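Local coordinates for protein monooxygenase (Agrobacterium tumefaciens, PDB 2I7G) that probably catalyses the flavin-dependent oxygenation of an unspecified substrate, as a TIM-barrel member of the luciferase-like monooxygenases, at residues L68-R73 with S79-V84; Q114-V119 with A127-G132; R286-G289 with A294-D297. All blocks are in the same frame, centred on the assembly; numbering follows the deposited sequence.

The contacts illustrate how chemistry follows place in a TIM barrel. Contacts 1 and 2 are buried: contact 1 lies where strand 65-68 leads into helix 81-89, contact 2 where helix 109-122 packs on the following strand 127-131. They touch through packing and a probable hydrogen bond between Ser82 and Gln115, and both reach the second subunit. Contact 1 combines apolar packing with a polar cluster in the loop, whereas contact 2 is almost wholly apolar. Contact 3 lies about 35 Å from contact 2, centre to centre, on the other side of the chain's centre. There a loop is packed by aromatic side chains against the start of helix 293-300, with His295 exposed and a sulfate beside it.

Contact 1: residues L68-R73 with S79-V84; sequences LGEHHR and SSPSTV
Glu70 OE2 is gripped by two groups while the CG of the same side chain rests on Ser79 O, 3.4 Å away. His72 NE2 donates to Glu70 OE2 at 2.7 Å in a nearly straight bond (176°), lying in the imidazole plane and using the anti lone pair of the oxygen. The extended Glu70 chain, with CG opposite the backbone N (chi1 178°), carries the carboxylate past Ser79 to a salt bridge with Arg111 of the second subunit at OE2 and to Val103 N at OE1. His72 ND1 is bonded to Gln114 and Ser79 OG to Tyr186 O, both of the second subunit; with both nitrogens bonded, the His72 ring's rotation is fixed, its CE1 3.8 Å from Ser79 CB.

No hydrogen bond joins the two segments; the nearest polar approach is a bent CA-H...O contact from Ser79 CA to His71 O (3.1 Å). Farther along, Pro81 CB sits on Leu68 O at 3.4 Å, its ring also meeting Glu70 CB, and Leu68 CD1 meets Val84 CG1 at 3.6 Å where the two side chains cross almost perpendicularly. This is a strand-to-helix connection of the TIM barrel, from strand 65-68 into helix 81-89, that here also contributes to the subunit interface.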
loop_
_atom_site.group_PDB
_atom_site.type_symbol
_atom_site.label_atom_id
_atom_site.label_comp_id
_atom_site.label_asym_id
_atom_site.label_seq_id
_atom_site.Cartn_x
_atom_site.Cartn_y
_atom_site.Cartn_z
ATOM N N LEU B 68 -0.373 -11.640 5.896
ATOM C CA LEU B 68 -1.567 -10.867 6.295
ATOM C C LEU B 68 -2.644 -11.122 5.231
ATOM O O LEU B 68 -2.362 -11.024 4.002
ATOM C CB LEU B 68 -1.290 -9.375 6.294
ATOM C CG LEU B 68 -0.151 -8.911 7.182
ATOM C CD1 LEU B 68 -0.066 -7.385 7.065
ATOM C CD2 LEU B 68 -0.413 -9.257 8.671
ATOM N N GLY B 69 -3.836 -11.482 5.697
ATOM C CA GLY B 69 -4.945 -11.792 4.788
ATOM C C GLY B 69 -5.835 -10.605 4.510
ATOM O O GLY B 69 -5.951 -9.681 5.324
ATOM N N GLU B 70 -6.444 -10.620 3.323
ATOM C CA GLU B 70 -7.357 -9.553 2.892
ATOM C C GLU B 70 -8.794 -9.911 3.253
ATOM O O GLU B 70 -9.282 -10.968 2.857
ATOM C CB GLU B 70 -7.281 -9.438 1.358
ATOM C CG GLU B 70 -8.235 -8.383 0.748
ATOM C CD GLU B 70 -8.285 -8.404 -0.788
ATOM O OE1 GLU B 70 -7.481 -9.144 -1.436
ATOM O OE2 GLU B 70 -9.157 -7.685 -1.323
ATOM N N HIS B 71 -9.470 -9.023 3.970
ATOM C CA HIS B 71 -10.919 -9.138 4.263
ATOM C C HIS B 71 -11.640 -7.800 4.124
ATOM O O HIS B 71 -10.994 -6.755 4.168
ATOM C CB HIS B 71 -11.150 -9.724 5.659
ATOM C CG HIS B 71 -10.706 -11.154 5.753
ATOM N ND1 HIS B 71 -11.571 -12.226 5.589
ATOM C CD2 HIS B 71 -9.474 -11.682 5.916
ATOM C CE1 HIS B 71 -10.876 -13.353 5.651
ATOM N NE2 HIS B 71 -9.605 -13.051 5.856
ATOM N N HIS B 72 -12.979 -7.851 3.940
ATOM C CA HIS B 72 -13.803 -6.665 3.699
ATOM C C HIS B 72 -15.019 -6.691 4.633
ATOM O O HIS B 72 -16.173 -6.847 4.195
ATOM C CB HIS B 72 -14.199 -6.606 2.213
ATOM C CG HIS B 72 -13.013 -6.449 1.320
ATOM N ND1 HIS B 72 -12.492 -5.214 0.998
ATOM C CD2 HIS B 72 -12.212 -7.366 0.719
ATOM C CE1 HIS B 72 -11.437 -5.372 0.217
ATOM N NE2 HIS B 72 -11.233 -6.673 0.050
ATOM N N ARG B 73 -14.753 -6.535 5.928
ATOM C CA ARG B 73 -15.790 -6.697 6.955
ATOM C C ARG B 73 -15.429 -5.859 8.174
ATOM O O ARG B 73 -14.247 -5.599 8.419
ATOM C CB ARG B 73 -15.865 -8.166 7.358
ATOM C CG ARG B 73 -16.785 -8.952 6.507
ATOM C CD ARG B 73 -16.746 -10.420 6.842
ATOM N NE ARG B 73 -16.591 -10.709 8.266
ATOM C CZ ARG B 73 -17.064 -11.811 8.827
ATOM N NH1 ARG B 73 -17.743 -12.675 8.079
ATOM N NH2 ARG B 73 -16.870 -12.051 10.120
ATOM N N SER B 79 -7.916 -4.798 4.806
ATOM C CA SER B 79 -8.494 -4.976 3.476
ATOM C C SER B 79 -7.420 -4.749 2.420
ATOM O O SER B 79 -7.634 -5.030 1.247
ATOM C CB SER B 79 -9.635 -4.004 3.230
ATOM O OG SER B 79 -9.164 -2.649 3.279
ATOM N N SER B 80 -6.261 -4.233 2.851
ATOM C CA SER B 80 -5.150 -3.974 1.909
ATOM C C SER B 80 -3.839 -4.477 2.506
ATOM O O SER B 80 -3.090 -3.695 3.113
ATOM C CB SER B 80 -5.099 -2.473 1.537
ATOM O OG SER B 80 -4.087 -2.221 0.572
ATOM N N PRO B 81 -3.576 -5.791 2.377
ATOM C CA PRO B 81 -2.363 -6.380 2.984
ATOM C C PRO B 81 -1.061 -5.705 2.501
ATOM O O PRO B 81 -0.178 -5.474 3.317
ATOM C CB PRO B 81 -2.405 -7.873 2.599
ATOM C CG PRO B 81 -3.585 -8.048 1.675
ATOM C CD PRO B 81 -4.450 -6.795 1.721
ATOM N N SER B 82 -0.945 -5.405 1.200
ATOM C CA SER B 82 0.298 -4.766 0.714
ATOM C C SER B 82 0.599 -3.439 1.440
ATOM O O SER B 82 1.774 -3.125 1.717
ATOM C CB SER B 82 0.214 -4.544 -0.813
ATOM O OG SER B 82 -0.889 -3.704 -1.165
ATOM N N THR B 83 -0.449 -2.662 1.741
ATOM C CA THR B 83 -0.265 -1.365 2.417
ATOM C C THR B 83 0.370 -1.581 3.812
ATOM O O THR B 83 1.338 -0.921 4.194
ATOM C CB THR B 83 -1.600 -0.557 2.492
ATOM O OG1 THR B 83 -2.194 -0.476 1.166
ATOM C CG2 THR B 83 -1.338 0.856 3.047
ATOM N N VAL B 84 -0.189 -2.529 4.572
ATOM C CA VAL B 84 0.367 -2.858 5.863
ATOM C C VAL B 84 1.788 -3.499 5.774
ATOM O O VAL B 84 2.668 -3.161 6.607
ATOM C CB VAL B 84 -0.638 -3.717 6.716
ATOM C CG1 VAL B 84 -0.028 -3.936 8.084
ATOM C CG2 VAL B 84 -2.004 -2.988 6.857
#

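Contact 2: residues Q114-V119 with A127-G132; sequences QQFSTV and AEIMAG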
loop_
_atom_site.group_PDB
_atom_site.type_symbol
_atom_site.label_atom_id
_atom_site.label_comp_id
_atom_site.label_asym_id
_atom_site.label_seq_id
_atom_site.Cartn_x
_atom_site.Cartn_y
_atom_site.Cartn_z
ATOM N N GLN B 114 2.248 -3.997 -8.715
ATOM C CA GLN B 114 2.928 -2.734 -8.375
ATOM C C GLN B 114 3.060 -2.560 -6.866
ATOM O O GLN B 114 4.121 -2.151 -6.353
ATOM C CB GLN B 114 2.179 -1.531 -8.978
ATOM C CG GLN B 114 2.282 -1.494 -10.513
ATOM C CD GLN B 114 1.550 -0.324 -11.090
ATOM O OE1 GLN B 114 0.434 -0.010 -10.692
ATOM N NE2 GLN B 114 2.182 0.323 -12.063
ATOM N N GLN B 115 2.003 -2.888 -6.144
ATOM C CA GLN B 115 2.029 -2.769 -4.692
ATOM C C GLN B 115 3.057 -3.714 -4.050
ATOM O O GLN B 115 3.916 -3.289 -3.250
ATOM C CB GLN B 115 0.622 -2.987 -4.116
ATOM C CG GLN B 115 -0.388 -1.842 -4.457
ATOM C CD GLN B 115 -1.831 -2.370 -4.407
ATOM O OE1 GLN B 115 -2.088 -3.446 -3.865
ATOM N NE2 GLN B 115 -2.760 -1.627 -5.013
ATOM N N PHE B 116 3.040 -4.983 -4.460
ATOM C CA PHE B 116 3.988 -5.943 -3.874
ATOM C C PHE B 116 5.429 -5.727 -4.389
ATOM O O PHE B 116 6.374 -6.014 -3.646
ATOM C CB PHE B 116 3.520 -7.379 -4.071
ATOM C CG PHE B 116 2.414 -7.760 -3.132
ATOM C CD1 PHE B 116 2.715 -8.375 -1.913
ATOM C CD2 PHE B 116 1.088 -7.456 -3.437
ATOM C CE1 PHE B 116 1.643 -8.706 -0.997
ATOM C CE2 PHE B 116 0.014 -7.804 -2.561
ATOM C CZ PHE B 116 0.312 -8.418 -1.329
ATOM N N SER B 117 5.595 -5.222 -5.621
ATOM C CA SER B 117 6.925 -4.827 -6.122
ATOM C C SER B 117 7.469 -3.672 -5.257
ATOM O O SER B 117 8.652 -3.626 -4.929
ATOM C CB SER B 117 6.873 -4.435 -7.607
ATOM O OG SER B 117 6.703 -5.591 -8.412
ATOM N N THR B 118 6.581 -2.755 -4.859
ATOM C CA THR B 118 6.985 -1.647 -3.979
ATOM C C THR B 118 7.418 -2.192 -2.598
ATOM O O THR B 118 8.448 -1.801 -2.057
ATOM C CB THR B 118 5.862 -0.607 -3.901
ATOM O OG1 THR B 118 5.623 -0.080 -5.222
ATOM C CG2 THR B 118 6.299 0.564 -3.009
ATOM N N VAL B 119 6.657 -3.146 -2.066
ATOM C CA VAL B 119 7.016 -3.772 -0.775
ATOM C C VAL B 119 8.363 -4.482 -0.949
ATOM O O VAL B 119 9.217 -4.446 -0.041
ATOM C CB VAL B 119 5.949 -4.779 -0.345
ATOM C CG1 VAL B 119 6.408 -5.475 0.941
ATOM C CG2 VAL B 119 4.618 -4.059 -0.037
ATOM N N ALA B 127 9.386 -9.657 -0.352
ATOM C CA ALA B 127 7.932 -9.743 -0.603
ATOM C C ALA B 127 7.503 -11.020 -1.342
ATOM O O ALA B 127 8.269 -11.574 -2.172
ATOM C CB ALA B 127 7.392 -8.470 -1.373
ATOM N N GLU B 128 6.264 -11.434 -1.059
ATOM C CA GLU B 128 5.612 -12.532 -1.778
ATOM C C GLU B 128 4.115 -12.265 -1.833
ATOM O O GLU B 128 3.538 -11.485 -1.006
ATOM C CB GLU B 128 5.844 -13.899 -1.068
ATOM C CG GLU B 128 7.289 -14.256 -0.784
ATOM C CD GLU B 128 7.435 -15.642 -0.210
ATOM O OE1 GLU B 128 6.391 -16.285 0.093
ATOM O OE2 GLU B 128 8.600 -16.061 -0.047
ATOM N N ILE B 129 3.485 -12.905 -2.816
ATOM C CA ILE B 129 2.024 -12.847 -2.966
ATOM C C ILE B 129 1.493 -14.270 -2.787
ATOM O O ILE B 129 2.022 -15.202 -3.408
ATOM C CB ILE B 129 1.619 -12.349 -4.394
ATOM C CG1 ILE B 129 2.118 -10.908 -4.617
ATOM C CG2 ILE B 129 0.079 -12.487 -4.553
ATOM C CD1 ILE B 129 2.088 -10.465 -6.142
HETATM N N MSE B 130 0.473 -14.441 -1.936
HETATM C CA MSE B 130 -0.246 -15.722 -1.898
HETATM C C MSE B 130 -1.665 -15.453 -2.363
HETATM O O MSE B 130 -2.433 -14.742 -1.687
HETATM C CB MSE B 130 -0.216 -16.348 -0.496
HETATM C CG MSE B 130 -0.960 -17.662 -0.460
HETATM SE SE MSE B 130 -1.254 -18.247 1.419
HETATM C CE MSE B 130 0.438 -17.748 2.252
ATOM N N ALA B 131 -1.977 -15.947 -3.557
ATOM C CA ALA B 131 -3.272 -15.648 -4.171
ATOM C C ALA B 131 -4.254 -16.784 -3.865
ATOM O O ALA B 131 -3.909 -17.977 -3.961
ATOM C CB ALA B 131 -3.107 -15.499 -5.644
ATOM N N GLY B 132 -5.474 -16.424 -3.523
ATOM C CA GLY B 132 -6.484 -17.441 -3.308
ATOM C C GLY B 132 -7.893 -16.900 -3.242
ATOM O O GLY B 132 -8.139 -15.695 -3.391
#
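Ile129 lays its CG1 methylene over one face of the Phe116 ring, a CH-pi contact with CG1 3.8 Å from the ring centroid and 22° off the normal. The approach is shifted toward the CB side of the ring, so the nearest ring atom is Phe116 CG, 3.5 Å from Ile129 CG1, while Ile129 CD1 continues back toward Phe116 CB. The first torsion of Ile129 (chi1 -63°) sets CG1, rather than CG2, beside the backbone N and over the ring; Phe116 CG likewise lies beside its own backbone N (chi1 -77°), and the two chains meet at a slant.

A second apolar pair lies one helical turn along: Val119 CG1 is 3.9 Å from Ala127 CB. The same small methyl group also faces backbone, with Ala127 CB 3.5 Å from Phe116 O, so the helix backbone itself is in contact with the strand here.

Polar atoms take part mainly as neighbours of carbon. Glu128 O stands 3.3 Å from Phe116 CD1, obliquely to the ring, and no hydrogen bond crosses between the segments. Within the helix, Gln114 O accepts from both Thr118 N and Thr118 OG1, the latter at 2.8 Å; the two donors arrive from opposite faces of the carbonyl plane. The CB of Glu128 is directed away from the helix, and its carboxylate forms salt bridges with Arg96 and Arg329.

Helix 109-122 runs back roughly antiparallel to strand 127-131, the last element of the beta-alpha-beta unit that starts at strand 96-99. Phe116 reaches Ser99 on that first strand as well, while Leu85 of helix 81-89 packs on both Phe116 and Val119, and the second subunit meets Thr118 and Val119.

Contact 3: residues R286-G289 with A294-D297; sequences RGWG and AHFD. With SO4 (sulfate ion), chain F.
Trp288 and His295 make the main aromatic contact. The His295 CB lies squarely over the five-membered ring of the Trp288 indole, 3.4 Å from its centroid and 9° off the normal, a CH-pi arrangement. The imidazole itself is tilted: its centroid is 4.5 Å from that of the five-membered ring, and the planes meet obliquely, at 39°. The indole is brought there by a first torsion of 44°, with CG set between the backbone N and the carbonyl carbon.

Apolar packing continues at the six-membered end. Trp288 CH2 touches Phe296 CB at 3.8 Å and approaches the edge of the phenyl group, whose ring stacks on Tyr272. Phe296 N lies over the same indole face as His295 CB, so consecutive residues in the first turn of helix 293-300 lie over one face of the indole.

Polar contacts gather at the indole rim. Trp288 NE1 donates to O3 of a sulfate at 2.7 Å, a bond that is short but clearly bent, and this oxygen sits near the ring plane. Gly224 N is a second donor to the ion, and sulfate O4 is 3.7 Å from His295 CD2. Arg286 meets the sulfate with its aliphatic chain, while its guanidinium bonds to Asn305, Ile282 O and His257.

The chemistry implies that the loop after helix 279-286 is held to helix 293-300 chiefly by ring and methylene packing. The sulfate, probably from the crystallisation liquor, accepts from the indole N-H, and the nearby Arg286 charge may favour an anion there.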
loop_
_atom_site.group_PDB
_atom_site.type_symbol
_atom_site.label_atom_id
_atom_site.label_comp_id
_atom_site.label_asym_id
_atom_site.label_seq_id
_atom_site.Cartn_x
_atom_site.Cartn_y
_atom_site.Cartn_z
ATOM N N ARG B 286 -15.465 -25.512 11.139
ATOM C CA ARG B 286 -15.233 -26.951 11.265
ATOM C C ARG B 286 -16.532 -27.701 11.571
ATOM O O ARG B 286 -16.533 -28.928 11.670
ATOM C CB ARG B 286 -14.219 -27.208 12.387
ATOM C CG ARG B 286 -12.820 -26.724 12.031
ATOM C CD ARG B 286 -11.917 -26.586 13.271
ATOM N NE ARG B 286 -10.530 -26.310 12.865
ATOM C CZ ARG B 286 -10.105 -25.175 12.292
ATOM N NH1 ARG B 286 -10.945 -24.136 12.091
ATOM N NH2 ARG B 286 -8.823 -25.067 11.936
ATOM N N GLY B 287 -17.631 -26.964 11.742
ATOM C CA GLY B 287 -18.946 -27.606 11.995
ATOM C C GLY B 287 -19.287 -27.895 13.454
ATOM O O GLY B 287 -20.180 -28.725 13.749
ATOM N N TRP B 288 -18.616 -27.216 14.384
ATOM C CA TRP B 288 -19.019 -27.317 15.790
ATOM C C TRP B 288 -19.086 -25.980 16.533
ATOM O O TRP B 288 -18.496 -24.962 16.114
ATOM C CB TRP B 288 -18.213 -28.386 16.551
ATOM C CG TRP B 288 -16.706 -28.384 16.273
ATOM C CD1 TRP B 288 -16.046 -29.119 15.307
ATOM C CD2 TRP B 288 -15.689 -27.632 16.966
ATOM N NE1 TRP B 288 -14.687 -28.879 15.367
ATOM C CE2 TRP B 288 -14.440 -27.959 16.362
ATOM C CE3 TRP B 288 -15.707 -26.712 18.031
ATOM C CZ2 TRP B 288 -13.215 -27.394 16.802
ATOM C CZ3 TRP B 288 -14.505 -26.161 18.461
ATOM C CH2 TRP B 288 -13.272 -26.500 17.846
ATOM N N GLY B 289 -19.877 -25.987 17.603
ATOM C CA GLY B 289 -20.168 -24.798 18.392
ATOM C C GLY B 289 -19.030 -24.420 19.332
ATOM O O GLY B 289 -18.177 -25.262 19.673
ATOM N N ALA B 294 -15.594 -31.333 23.521
ATOM C CA ALA B 294 -15.223 -32.636 22.947
ATOM C C ALA B 294 -14.535 -32.450 21.579
ATOM O O ALA B 294 -13.482 -33.051 21.317
ATOM C CB ALA B 294 -16.439 -33.558 22.830
ATOM N N HIS B 295 -15.117 -31.613 20.719
ATOM C CA HIS B 295 -14.541 -31.384 19.398
ATOM C C HIS B 295 -13.221 -30.596 19.440
ATOM O O HIS B 295 -12.263 -30.946 18.738
ATOM C CB HIS B 295 -15.551 -30.732 18.471
ATOM C CG HIS B 295 -16.366 -31.719 17.690
ATOM N ND1 HIS B 295 -17.399 -32.443 18.253
ATOM C CD2 HIS B 295 -16.287 -32.117 16.397
ATOM C CE1 HIS B 295 -17.936 -33.226 17.332
ATOM N NE2 HIS B 295 -17.282 -33.046 16.197
ATOM N N PHE B 296 -13.171 -29.547 20.265
ATOM C CA PHE B 296 -11.946 -28.766 20.409
ATOM C C PHE B 296 -10.818 -29.665 20.944
ATOM O O PHE B 296 -9.681 -29.609 20.467
ATOM C CB PHE B 296 -12.195 -27.599 21.355
ATOM C CG PHE B 296 -10.942 -26.861 21.781
ATOM C CD1 PHE B 296 -10.203 -26.110 20.875
ATOM C CD2 PHE B 296 -10.536 -26.904 23.119
ATOM C CE1 PHE B 296 -9.052 -25.405 21.279
ATOM C CE2 PHE B 296 -9.405 -26.193 23.532
ATOM C CZ PHE B 296 -8.673 -25.448 22.631
ATOM N N ASP B 297 -11.146 -30.505 21.922
ATOM C CA ASP B 297 -10.127 -31.345 22.525
ATOM C C ASP B 297 -9.622 -32.357 21.524
ATOM O O ASP B 297 -8.430 -32.632 21.489
ATOM C CB ASP B 297 -10.651 -32.058 23.770
ATOM C CG ASP B 297 -10.595 -31.183 25.028
ATOM O OD1 ASP B 297 -10.024 -30.076 25.022
ATOM O OD2 ASP B 297 -11.149 -31.663 26.056
HETATM S S SO4 F . -12.323 -30.414 13.825
HETATM O O1 SO4 F . -12.551 -29.641 12.617
HETATM O O2 SO4 F . -11.176 -31.261 13.601
HETATM O O3 SO4 F . -12.064 -29.531 14.936
HETATM O O4 SO4 F . -13.465 -31.275 14.089
#